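Probable LRR receptor-like serine/threonine-protein kinase At4g26540 (Arabidopsis thaliana, PDB 5HZ0) perceives RGF peptide hormones that maintain the root stem cell niche, as a membrane receptor kinase whose extracellular leucine-rich repeat domain makes up this chain. Local coordinates at residues 187-192 against 211-216; 236-241 against 258-263; 531-536 against 552-557; 573-578 against 596-601. The protein carries 5 engineered substitutions. One frame throughout, in Å; residues are numbered along the deposited sequence.

Interaction 1: 187-192 against 211-216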
# COMPACT_ATOMS: atom_id res chain seq x y z
N ILE A 187 -11.68 -22.44 5.75
CA ILE A 187 -11.03 -22.84 4.51
C ILE A 187 -10.06 -21.73 4.07
O ILE A 187 -10.49 -20.65 3.66
CB ILE A 187 -12.06 -23.12 3.39
CG1 ILE A 187 -12.93 -24.32 3.75
CG2 ILE A 187 -11.36 -23.37 2.04
CD1 ILE A 187 -13.99 -24.64 2.71
N ALA A 188 -8.75 -21.97 4.19
CA ALA A 188 -7.80 -20.95 3.75
C ALA A 188 -6.96 -21.42 2.57
O ALA A 188 -5.95 -22.13 2.72
CB ALA A 188 -6.89 -20.55 4.91
N ILE A 189 -7.35 -20.96 1.38
CA ILE A 189 -6.51 -21.22 0.23
C ILE A 189 -6.35 -19.91 -0.51
O ILE A 189 -7.06 -19.64 -1.48
CB ILE A 189 -7.21 -22.25 -0.68
CG1 ILE A 189 -7.92 -23.31 0.19
CG2 ILE A 189 -6.24 -22.88 -1.67
CD1 ILE A 189 -8.58 -24.45 -0.59
N TYR A 190 -5.29 -19.19 -0.18
CA TYR A 190 -5.12 -17.83 -0.65
C TYR A 190 -3.70 -17.64 -1.16
O TYR A 190 -2.77 -18.32 -0.69
CB TYR A 190 -5.46 -16.79 0.44
CG TYR A 190 -4.69 -16.92 1.74
CD1 TYR A 190 -3.42 -16.41 1.87
CD2 TYR A 190 -5.27 -17.54 2.86
CE1 TYR A 190 -2.72 -16.52 3.06
CE2 TYR A 190 -4.59 -17.66 4.05
CZ TYR A 190 -3.31 -17.15 4.15
OH TYR A 190 -2.62 -17.27 5.33
N THR A 191 -3.54 -16.72 -2.12
CA THR A 191 -2.26 -16.51 -2.78
C THR A 191 -1.82 -17.83 -3.40
O THR A 191 -0.74 -18.35 -3.12
CB THR A 191 -1.22 -15.95 -1.80
OG1 THR A 191 -1.85 -14.99 -0.93
CG2 THR A 191 -0.05 -15.30 -2.55
N SER A 192 -2.71 -18.38 -4.21
CA SER A 192 -2.51 -19.65 -4.90
C SER A 192 -2.88 -19.49 -6.38
O SER A 192 -2.93 -18.38 -6.90
CB SER A 192 -3.31 -20.78 -4.25
OG SER A 192 -2.63 -21.28 -3.10
N LEU A 211 -13.91 -17.83 5.17
CA LEU A 211 -13.59 -18.22 3.81
C LEU A 211 -12.50 -17.29 3.22
O LEU A 211 -12.76 -16.11 3.01
CB LEU A 211 -14.86 -18.21 2.97
CG LEU A 211 -14.71 -18.63 1.49
CD1 LEU A 211 -14.05 -19.98 1.39
CD2 LEU A 211 -16.06 -18.65 0.80
N TYR A 212 -11.28 -17.80 3.04
CA TYR A 212 -10.21 -16.99 2.48
C TYR A 212 -9.76 -17.61 1.18
O TYR A 212 -9.02 -18.59 1.18
CB TYR A 212 -8.99 -16.93 3.41
CG TYR A 212 -9.29 -16.64 4.89
CD1 TYR A 212 -10.36 -15.83 5.26
CD2 TYR A 212 -8.50 -17.17 5.89
CE1 TYR A 212 -10.64 -15.58 6.58
CE2 TYR A 212 -8.76 -16.92 7.22
CZ TYR A 212 -9.83 -16.13 7.56
OH TYR A 212 -10.09 -15.89 8.88
N LEU A 213 -10.25 -17.04 0.08
CA LEU A 213 -9.84 -17.35 -1.29
C LEU A 213 -9.06 -16.25 -2.00
O LEU A 213 -8.99 -16.23 -3.23
CB LEU A 213 -11.03 -17.83 -2.11
CG LEU A 213 -11.67 -19.04 -1.42
CD1 LEU A 213 -12.94 -19.48 -2.12
CD2 LEU A 213 -10.65 -20.19 -1.33
N TYR A 214 -8.60 -15.24 -1.27
CA TYR A 214 -8.00 -14.08 -1.95
C TYR A 214 -6.72 -14.37 -2.75
O TYR A 214 -6.05 -15.39 -2.56
CB TYR A 214 -7.80 -12.91 -0.98
CG TYR A 214 -6.81 -13.15 0.14
CD1 TYR A 214 -7.21 -13.72 1.34
CD2 TYR A 214 -5.49 -12.76 0.01
CE1 TYR A 214 -6.30 -13.92 2.37
CE2 TYR A 214 -4.59 -12.95 1.03
CZ TYR A 214 -4.99 -13.53 2.20
OH TYR A 214 -4.07 -13.71 3.20
N GLN A 215 -6.41 -13.47 -3.70
CA GLN A 215 -5.23 -13.60 -4.55
C GLN A 215 -5.15 -14.91 -5.35
O GLN A 215 -4.15 -15.62 -5.33
CB GLN A 215 -3.96 -13.37 -3.75
CG GLN A 215 -3.81 -11.93 -3.33
CD GLN A 215 -2.49 -11.65 -2.69
OE1 GLN A 215 -2.02 -12.43 -1.86
NE2 GLN A 215 -1.85 -10.55 -3.08
N ASN A 216 -6.22 -15.21 -6.06
CA ASN A 216 -6.25 -16.31 -7.02
C ASN A 216 -6.82 -15.72 -8.29
O ASN A 216 -6.85 -14.50 -8.45
CB ASN A 216 -7.10 -17.47 -6.54
CG ASN A 216 -6.52 -18.15 -5.33
OD1 ASN A 216 -5.57 -18.92 -5.44
ND2 ASN A 216 -7.09 -17.87 -4.15
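Tyr-190 and Tyr-214 lie alongside each other and point the same way, their ring planes 10° apart but offset, so that little of one ring covers the other. CB of Tyr-190 instead sits over the middle of the Tyr-214 ring, 3.6 Å from its centroid in a CH-pi contact, while the Tyr-214 hydroxyl lies over a face of the Tyr-190 ring, toward its rim. In both tyrosines CG is placed between the backbone N and the carbonyl carbon (chi1 56° for Tyr-190, 65° for Tyr-214), and this common torsion turns the rings the same way. Beside them Thr-191 OG1 donates to Gln-215 OE1 over 2.7 Å, lying in the plane of the amide carbonyl.

The rings are carried on two parallel backbones. Tyr-212 N bonds Ile-187 O at 3.0 Å, Ile-189 N bonds Tyr-212 O at 2.9 Å, and past the strand ends Thr-191 N reaches Tyr-214 O at 2.9 Å. The buried amide of Asn-216 braces the turn: ND2 donates to Ile-189 O across the contact at 3.2 Å and to Leu-213 O in its own segment at 2.7 Å, while OD1 takes the N-H of Leu-194. Ile-187 packs on Leu-211, and Ile-189 on Leu-213.

Further out, Trp-238 stacks on Tyr-214. Successive leucine-rich repeats thus present aromatic groups already set by their neighbours: the hydroxyls of Tyr-190 and Tyr-214 each hydrogen-bond main-chain atoms of the bound hormone, while Tyr-190 and Tyr-212 also pack on an apolar side chain of it.

Interaction 2: 236-241 against 258-263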
# COMPACT_ATOMS: atom_id res chain seq x y z
N LEU A 236 -12.92 -13.36 2.90
CA LEU A 236 -11.90 -12.65 2.12
C LEU A 236 -11.83 -13.26 0.73
O LEU A 236 -11.21 -14.32 0.53
CB LEU A 236 -10.52 -12.72 2.79
CG LEU A 236 -10.36 -12.08 4.17
CD1 LEU A 236 -9.00 -12.41 4.79
CD2 LEU A 236 -10.54 -10.58 4.08
N LEU A 237 -12.34 -12.54 -0.24
CA LEU A 237 -12.38 -12.93 -1.64
C LEU A 237 -11.59 -11.97 -2.53
O LEU A 237 -11.70 -11.98 -3.71
CB LEU A 237 -13.85 -13.05 -2.05
CG LEU A 237 -14.84 -14.02 -1.42
CD1 LEU A 237 -16.00 -14.06 -2.21
CD2 LEU A 237 -14.33 -15.39 -1.32
N TRP A 238 -10.81 -11.11 -1.93
CA TRP A 238 -10.09 -10.06 -2.64
C TRP A 238 -9.00 -10.49 -3.65
O TRP A 238 -8.22 -11.38 -3.41
CB TRP A 238 -9.56 -8.92 -1.70
CG TRP A 238 -8.51 -9.30 -0.71
CD1 TRP A 238 -8.71 -9.85 0.48
CD2 TRP A 238 -7.11 -9.15 -0.82
NE1 TRP A 238 -7.58 -10.06 1.12
CE2 TRP A 238 -6.56 -9.61 0.35
CE3 TRP A 238 -6.26 -8.65 -1.81
CZ2 TRP A 238 -5.20 -9.63 0.58
CZ3 TRP A 238 -4.94 -8.63 -1.57
CH2 TRP A 238 -4.40 -9.12 -0.39
N GLN A 239 -8.93 -9.73 -4.74
CA GLN A 239 -8.03 -9.95 -5.85
C GLN A 239 -8.16 -11.25 -6.66
O GLN A 239 -7.35 -12.07 -6.65
CB GLN A 239 -6.62 -9.72 -5.37
CG GLN A 239 -5.66 -9.64 -6.42
CD GLN A 239 -4.34 -9.20 -5.97
OE1 GLN A 239 -4.18 -8.12 -5.45
NE2 GLN A 239 -3.37 -10.00 -6.21
N ASN A 240 -9.29 -11.35 -7.29
CA ASN A 240 -9.76 -12.44 -8.11
C ASN A 240 -10.44 -11.85 -9.32
O ASN A 240 -10.37 -10.72 -9.53
CB ASN A 240 -10.69 -13.34 -7.28
CG ASN A 240 -9.96 -14.34 -6.48
OD1 ASN A 240 -9.41 -15.20 -7.00
ND2 ASN A 240 -9.95 -14.22 -5.20
N ASN A 241 -11.06 -12.66 -10.17
CA ASN A 241 -11.82 -12.23 -11.34
C ASN A 241 -13.32 -12.16 -11.18
O ASN A 241 -14.05 -12.20 -12.16
CB ASN A 241 -11.38 -12.97 -12.60
CG ASN A 241 -9.91 -12.78 -12.87
OD1 ASN A 241 -9.40 -11.66 -12.81
ND2 ASN A 241 -9.20 -13.87 -13.11
N LEU A 258 -16.42 -9.16 8.81
CA LEU A 258 -15.47 -8.71 7.79
C LEU A 258 -15.91 -9.20 6.40
O LEU A 258 -16.20 -10.38 6.22
CB LEU A 258 -14.02 -9.15 8.12
CG LEU A 258 -12.92 -8.99 7.04
CD1 LEU A 258 -12.94 -7.63 6.34
CD2 LEU A 258 -11.53 -9.22 7.60
N ILE A 259 -15.99 -8.27 5.46
CA ILE A 259 -16.25 -8.57 4.06
C ILE A 259 -15.23 -7.85 3.17
O ILE A 259 -15.19 -6.62 3.14
CB ILE A 259 -17.67 -8.13 3.62
CG1 ILE A 259 -18.74 -8.84 4.43
CG2 ILE A 259 -17.87 -8.38 2.10
CD1 ILE A 259 -20.15 -8.43 4.05
N ASP A 260 -14.40 -8.60 2.46
CA ASP A 260 -13.46 -7.96 1.55
C ASP A 260 -13.57 -8.58 0.16
O ASP A 260 -13.17 -9.73 -0.07
CB ASP A 260 -12.05 -8.09 2.10
CG ASP A 260 -11.07 -7.15 1.44
OD1 ASP A 260 -11.33 -6.69 0.31
OD2 ASP A 260 -10.02 -6.88 2.05
N PHE A 261 -14.17 -7.81 -0.74
CA PHE A 261 -14.31 -8.13 -2.17
C PHE A 261 -13.40 -7.27 -3.05
O PHE A 261 -13.62 -7.17 -4.25
CB PHE A 261 -15.76 -8.03 -2.62
CG PHE A 261 -16.71 -8.94 -1.89
CD1 PHE A 261 -16.26 -10.06 -1.21
CD2 PHE A 261 -18.07 -8.69 -1.89
CE1 PHE A 261 -17.14 -10.89 -0.55
CE2 PHE A 261 -18.94 -9.52 -1.26
CZ PHE A 261 -18.48 -10.62 -0.58
N SER A 262 -12.47 -6.54 -2.45
CA SER A 262 -11.65 -5.60 -3.21
C SER A 262 -10.96 -6.25 -4.43
O SER A 262 -10.74 -7.45 -4.43
CB SER A 262 -10.59 -4.98 -2.29
OG SER A 262 -11.12 -4.71 -0.99
N GLU A 263 -10.72 -5.47 -5.48
CA GLU A 263 -10.03 -5.93 -6.71
C GLU A 263 -10.70 -7.08 -7.43
O GLU A 263 -10.13 -8.16 -7.56
CB GLU A 263 -8.58 -6.34 -6.46
CG GLU A 263 -7.78 -5.36 -5.65
CD GLU A 263 -6.84 -4.58 -6.50
OE1 GLU A 263 -5.93 -3.93 -5.93
OE2 GLU A 263 -7.03 -4.60 -7.74
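The buried carboxylate of Asp-260 crosses the indole of Trp-238 at a slant, the two planes 23° apart. CG of Asp-260 is 3.7 Å from CD1 of Trp-238, and OD1 is 3.5 Å from CB of Trp-238. With its CG turned opposite the backbone N (chi1 -164°), Asp-260 points forward along its own chain, where OD1 accepts from Ser-262 N at 3.0 Å, met nearly along the C-O direction, which makes an Asx turn. This leaves OD2 to bond the backbone of the bound peptide, as NE1 of Trp-238 does also, while Glu-263 OE1 bonds a polar side chain of the peptide. Replacing Asp-260 by an alanine would probably cost the peptide one backbone bond, leave Ser-262 N without the acceptor of the Asx turn and remove the carboxylate beside CD1 of Trp-238.

Leu-236, bridged in parallel to Asp-260, reaches over with CD2 to within 3.5 Å of Asp-260 CB. The backbones are joined by Leu-237 N to Asp-260 O at 2.9 Å and, beyond the strand, by Gln-239 N to Ser-262 O at 2.9 Å. In the repeat interior, CD1 of Leu-237 approaches CE1 of Phe-261 at 3.8 Å, and Ile-259 CG2 lies over the centre of the same ring. Asn-240 ND2 donates to Leu-237 O and to Leu-213 O of the preceding repeat.

Within the leucine-rich repeat solenoid, strand 258-260 stands between strands 234-236 and 282-284; Phe-261 touches Leu-266 and Leu-285, while Leu-258 and Ser-262 meet strand 282-284.

Interaction 3: 531-536 against 552-557; sequences GEIPDE and NRFVGE
Gly-531 and Val-555 join two irregular backbones through a single hydrogen bond, Val-555 N to Gly-531 O, 3.0 Å long and nearly straight at 173°, the donor standing above the carbonyl plane. CA of Phe-554 lies 3.5 Å from the same Gly-531 O in a CA-H...O contact. Gly-531 and Gly-556 both have positive phi, 75° and 78°, a conformation open to glycine more readily than to other residues.

Gly-531 to Pro-534 reads Gly-Glu-Ile-Pro, the Gly-x-Ile-Pro signature of plant-type leucine-rich repeats, and Gly-556 holds the equivalent place in the next repeat, a few residues past the consensus asparagine, here Asn-552.

Among the side chains, Ile-533 crosses Phe-554 at about a right angle, its CG1 4.1 Å from CG of the ring. Gly-531 O meets that ring at its edge, 3.7 Å from CD1 of Phe-554. CG2 of Val-555 lies equally close to Gly-531 O, and the CG of Glu-532 passes 3.8 Å from Val-555 O. Next door, Leu-578 touches Phe-554, and Arg-553 turns to a salt bridge with Asp-528.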
# COMPACT_ATOMS: atom_id res chain seq x y z
N GLY A 531 19.80 41.00 -13.32
CA GLY A 531 21.17 41.01 -12.86
C GLY A 531 21.90 39.73 -13.22
O GLY A 531 21.49 38.99 -14.12
N GLU A 532 22.98 39.47 -12.51
CA GLU A 532 23.84 38.35 -12.84
C GLU A 532 23.55 37.15 -12.00
O GLU A 532 23.33 37.26 -10.80
CB GLU A 532 25.30 38.72 -12.65
CG GLU A 532 25.83 39.64 -13.72
CD GLU A 532 27.32 39.88 -13.56
OE1 GLU A 532 27.74 40.39 -12.49
OE2 GLU A 532 28.08 39.54 -14.50
N ILE A 533 23.54 35.99 -12.65
CA ILE A 533 23.49 34.73 -11.96
C ILE A 533 24.70 34.71 -11.05
O ILE A 533 25.83 34.76 -11.53
CB ILE A 533 23.60 33.55 -12.94
CG1 ILE A 533 22.65 33.69 -14.13
CG2 ILE A 533 23.39 32.23 -12.21
CD1 ILE A 533 22.78 32.55 -15.16
N PRO A 534 24.48 34.66 -9.73
CA PRO A 534 25.58 34.71 -8.76
C PRO A 534 26.48 33.48 -8.83
O PRO A 534 26.06 32.44 -9.36
CB PRO A 534 24.87 34.76 -7.40
CG PRO A 534 23.50 34.20 -7.67
CD PRO A 534 23.16 34.64 -9.07
N ASP A 535 27.70 33.60 -8.33
CA ASP A 535 28.65 32.50 -8.31
C ASP A 535 28.18 31.44 -7.33
O ASP A 535 28.49 30.26 -7.47
CB ASP A 535 30.03 33.01 -7.90
CG ASP A 535 31.15 32.54 -8.82
OD1 ASP A 535 30.87 32.22 -10.00
OD2 ASP A 535 32.31 32.49 -8.36
N GLU A 536 27.42 31.89 -6.34
CA GLU A 536 26.92 31.02 -5.28
C GLU A 536 26.09 29.84 -5.78
O GLU A 536 26.16 28.76 -5.21
CB GLU A 536 26.13 31.83 -4.25
CG GLU A 536 27.00 32.65 -3.31
CD GLU A 536 27.55 33.91 -3.96
OE1 GLU A 536 27.04 34.30 -5.02
OE2 GLU A 536 28.49 34.51 -3.39
N ASN A 552 13.60 34.72 -17.69
CA ASN A 552 13.84 35.85 -16.82
C ASN A 552 14.61 36.90 -17.62
O ASN A 552 14.71 36.81 -18.84
CB ASN A 552 14.68 35.44 -15.60
CG ASN A 552 13.85 34.79 -14.50
OD1 ASN A 552 12.93 35.38 -13.97
ND2 ASN A 552 14.20 33.56 -14.16
N ARG A 553 15.10 37.92 -16.93
CA ARG A 553 16.02 38.92 -17.49
C ARG A 553 17.53 38.78 -17.21
O ARG A 553 18.24 39.78 -17.20
CB ARG A 553 15.51 40.34 -17.29
CG ARG A 553 14.26 40.61 -18.12
CD ARG A 553 13.73 42.02 -17.91
NE ARG A 553 13.32 42.28 -16.53
CZ ARG A 553 13.94 43.13 -15.72
NH1 ARG A 553 15.01 43.80 -16.14
NH2 ARG A 553 13.50 43.32 -14.48
N PHE A 554 18.00 37.60 -16.82
CA PHE A 554 19.41 37.44 -16.46
C PHE A 554 20.37 37.97 -17.54
O PHE A 554 20.13 37.80 -18.74
CB PHE A 554 19.74 35.99 -16.10
CG PHE A 554 19.03 35.48 -14.87
CD1 PHE A 554 19.26 36.06 -13.62
CD2 PHE A 554 18.13 34.43 -14.97
CE1 PHE A 554 18.61 35.59 -12.49
CE2 PHE A 554 17.47 33.96 -13.85
CZ PHE A 554 17.71 34.54 -12.61
N VAL A 555 21.44 38.63 -17.10
CA VAL A 555 22.50 39.12 -17.99
C VAL A 555 23.86 38.63 -17.51
O VAL A 555 23.97 37.88 -16.54
CB VAL A 555 22.54 40.65 -18.07
CG1 VAL A 555 21.27 41.21 -18.72
CG2 VAL A 555 22.78 41.26 -16.69
N GLY A 556 24.90 39.09 -18.19
CA GLY A 556 26.25 38.66 -17.89
C GLY A 556 26.52 37.28 -18.45
O GLY A 556 25.85 36.84 -19.38
N GLU A 557 27.50 36.59 -17.87
CA GLU A 557 27.93 35.30 -18.38
C GLU A 557 27.62 34.19 -17.39
O GLU A 557 27.43 34.43 -16.20
CB GLU A 557 29.44 35.31 -18.69
CG GLU A 557 29.83 36.28 -19.81
CD GLU A 557 31.31 36.26 -20.13
OE1 GLU A 557 32.10 35.72 -19.32
OE2 GLU A 557 31.69 36.78 -21.20

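Interaction 4: 573-578 against 596-601; sequences VSHNQL and ISYNDF. With NAG (2-acetamido-2-deoxy-beta-D-glucopyranose), chain E.
Asn-576 and Asn-599 occupy the consensus asparagine position of successive leucine-rich repeats, and both turn their amides to one oxygen, Val-573 O. Asn-576 ND2 reaches it at 2.8 Å and Asn-599 ND2 at 3.2 Å, from opposite faces of the carbonyl plane, each with that oxygen in its own amide plane. Neither nitrogen lies on a lone pair, but the Asn-599 bond is almost straight (176°). Replacing Asn-599 by a leucine would probably leave Val-573 O with one of these two donors missing and the turns of the two repeats less firmly joined.

These are the turns that follow the short strands at the C-terminal end of the solenoid, near its last repeats. Backbone bonding continues here with His-575 N to Ser-597 O at 3.0 Å, and a weak bond from Asp-600 N to Leu-578 O. In the buried interior of the repeats CG2 of Val-573 meets CG2 of Ile-596 at 3.7 Å and approaches the edge of the Phe-601 ring, while CB of Leu-578 packs against CZ of the same ring, and Leu-578 O lies over a face of it.

At the surface His-575 and Tyr-598 lie alongside, near parallel (7°) but displaced, with little overlap; Tyr-598 CB sits over the His-575 ring, 4.0 Å from its centroid, and NE2 of His-575 is over a face of the Tyr-598 ring. A glycan sugar attached to the protein sets its acetyl methyl C8 near Ser-574 OG, whose hydrogen-bond partner is Asp-572; that aspartate bonds the sugar as well.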
# COMPACT_ATOMS: atom_id res chain seq x y z
N VAL A 573 18.65 27.66 -19.02
CA VAL A 573 18.89 29.10 -18.91
C VAL A 573 18.20 29.93 -20.00
O VAL A 573 18.39 31.14 -20.10
CB VAL A 573 20.41 29.42 -18.85
CG1 VAL A 573 21.02 28.89 -17.56
CG2 VAL A 573 21.14 28.83 -20.07
N SER A 574 17.41 29.26 -20.83
CA SER A 574 16.89 29.84 -22.07
C SER A 574 16.01 31.07 -21.85
O SER A 574 15.54 31.31 -20.74
CB SER A 574 16.07 28.80 -22.81
OG SER A 574 14.83 28.63 -22.15
N HIS A 575 15.83 31.86 -22.92
CA HIS A 575 15.06 33.10 -22.86
C HIS A 575 15.57 34.08 -21.80
O HIS A 575 14.81 34.57 -20.96
CB HIS A 575 13.57 32.83 -22.66
CG HIS A 575 12.91 32.18 -23.84
ND1 HIS A 575 12.72 30.82 -23.93
CD2 HIS A 575 12.39 32.72 -24.97
CE1 HIS A 575 12.12 30.54 -25.08
NE2 HIS A 575 11.92 31.67 -25.73
N ASN A 576 16.87 34.35 -21.85
CA ASN A 576 17.47 35.39 -21.02
C ASN A 576 18.35 36.28 -21.88
O ASN A 576 18.31 36.18 -23.11
CB ASN A 576 18.28 34.79 -19.86
CG ASN A 576 17.40 34.39 -18.71
OD1 ASN A 576 16.86 35.23 -18.00
ND2 ASN A 576 17.27 33.09 -18.50
N GLN A 577 19.08 37.18 -21.24
CA GLN A 577 20.07 38.04 -21.90
C GLN A 577 21.53 37.59 -21.78
O GLN A 577 22.43 38.39 -21.94
CB GLN A 577 19.87 39.51 -21.54
CG GLN A 577 18.64 40.10 -22.20
CD GLN A 577 18.06 41.24 -21.39
OE1 GLN A 577 17.04 41.07 -20.71
NE2 GLN A 577 18.71 42.40 -21.44
N LEU A 578 21.73 36.34 -21.37
CA LEU A 578 23.07 35.79 -21.13
C LEU A 578 24.06 35.93 -22.31
O LEU A 578 23.69 35.79 -23.48
CB LEU A 578 22.93 34.31 -20.72
CG LEU A 578 22.65 33.99 -19.24
CD1 LEU A 578 21.68 34.95 -18.68
CD2 LEU A 578 22.17 32.55 -19.00
N ILE A 596 20.02 26.34 -23.94
CA ILE A 596 20.64 27.67 -24.03
C ILE A 596 20.01 28.68 -25.01
O ILE A 596 20.56 29.76 -25.24
CB ILE A 596 22.18 27.60 -24.23
CG1 ILE A 596 22.56 26.64 -25.38
CG2 ILE A 596 22.87 27.18 -22.95
CD1 ILE A 596 22.13 27.06 -26.74
N SER A 597 18.90 28.30 -25.63
CA SER A 597 18.29 29.07 -26.70
C SER A 597 17.75 30.43 -26.28
O SER A 597 17.56 30.70 -25.11
CB SER A 597 17.16 28.26 -27.35
OG SER A 597 16.01 28.26 -26.54
N TYR A 598 17.54 31.30 -27.26
CA TYR A 598 17.10 32.67 -27.03
C TYR A 598 17.92 33.40 -25.98
O TYR A 598 17.40 33.92 -25.01
CB TYR A 598 15.60 32.75 -26.76
CG TYR A 598 14.78 32.20 -27.91
CD1 TYR A 598 14.37 33.01 -28.96
CD2 TYR A 598 14.46 30.84 -27.95
CE1 TYR A 598 13.64 32.49 -30.03
CE2 TYR A 598 13.73 30.31 -29.00
CZ TYR A 598 13.32 31.14 -30.03
OH TYR A 598 12.60 30.61 -31.07
N ASN A 599 19.23 33.40 -26.19
CA ASN A 599 20.14 34.20 -25.39
C ASN A 599 21.04 34.97 -26.34
O ASN A 599 20.86 34.95 -27.55
CB ASN A 599 20.95 33.34 -24.42
CG ASN A 599 20.26 33.13 -23.08
OD1 ASN A 599 20.13 34.07 -22.28
ND2 ASN A 599 19.83 31.90 -22.80
N ASP A 600 21.99 35.70 -25.76
CA ASP A 600 23.01 36.43 -26.51
C ASP A 600 24.37 35.71 -26.61
O ASP A 600 25.38 36.36 -26.79
CB ASP A 600 23.15 37.87 -26.02
CG ASP A 600 21.91 38.71 -26.32
OD1 ASP A 600 21.42 38.66 -27.47
OD2 ASP A 600 21.42 39.41 -25.40
N PHE A 601 24.39 34.41 -26.33
CA PHE A 601 25.62 33.61 -26.39
C PHE A 601 26.29 33.64 -27.77
O PHE A 601 25.64 33.81 -28.80
CB PHE A 601 25.35 32.13 -26.04
CG PHE A 601 24.91 31.89 -24.61
CD1 PHE A 601 25.66 32.34 -23.54
CD2 PHE A 601 23.74 31.17 -24.35
CE1 PHE A 601 25.25 32.09 -22.24
CE2 PHE A 601 23.33 30.92 -23.05
CZ PHE A 601 24.08 31.38 -21.99
C1 NAG E . 14.50 23.87 -22.97
C2 NAG E . 12.99 24.12 -22.90
C3 NAG E . 12.22 23.00 -22.20
C4 NAG E . 12.66 21.62 -22.68
C5 NAG E . 14.19 21.54 -22.67
C6 NAG E . 14.71 20.23 -23.26
C7 NAG E . 11.79 26.23 -22.64
C8 NAG E . 11.70 27.54 -21.92
N2 NAG E . 12.74 25.39 -22.23
O3 NAG E . 10.86 23.12 -22.52
O4 NAG E . 12.02 20.61 -21.91
O5 NAG E . 14.72 22.58 -23.47
O6 NAG E . 14.40 20.19 -24.64
O7 NAG E . 11.01 25.94 -23.55

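Interactions 1 and 2 adjoin each other and interactions 3 and 4 do likewise, while about 57 to 64 Å separates the centres of one pair from those of the other. All four join consecutive turns of one solenoid. Interactions 1, 2 and 4 are largely buried; 1 and 2 start on the ends of parallel strands and run into the following turns, their aromatic and acidic groups facing the bound peptide, and a probable bond from Leu-236 N to Leu-211 O ties them. Interaction 4 uses similar turns, but its surface rings stand beside a glycan. Interaction 3 is only partly buried, joined by a single cross-segment hydrogen bond, and meets interaction 4 where Asn-576 OD1 probably accepts from Phe-554 N.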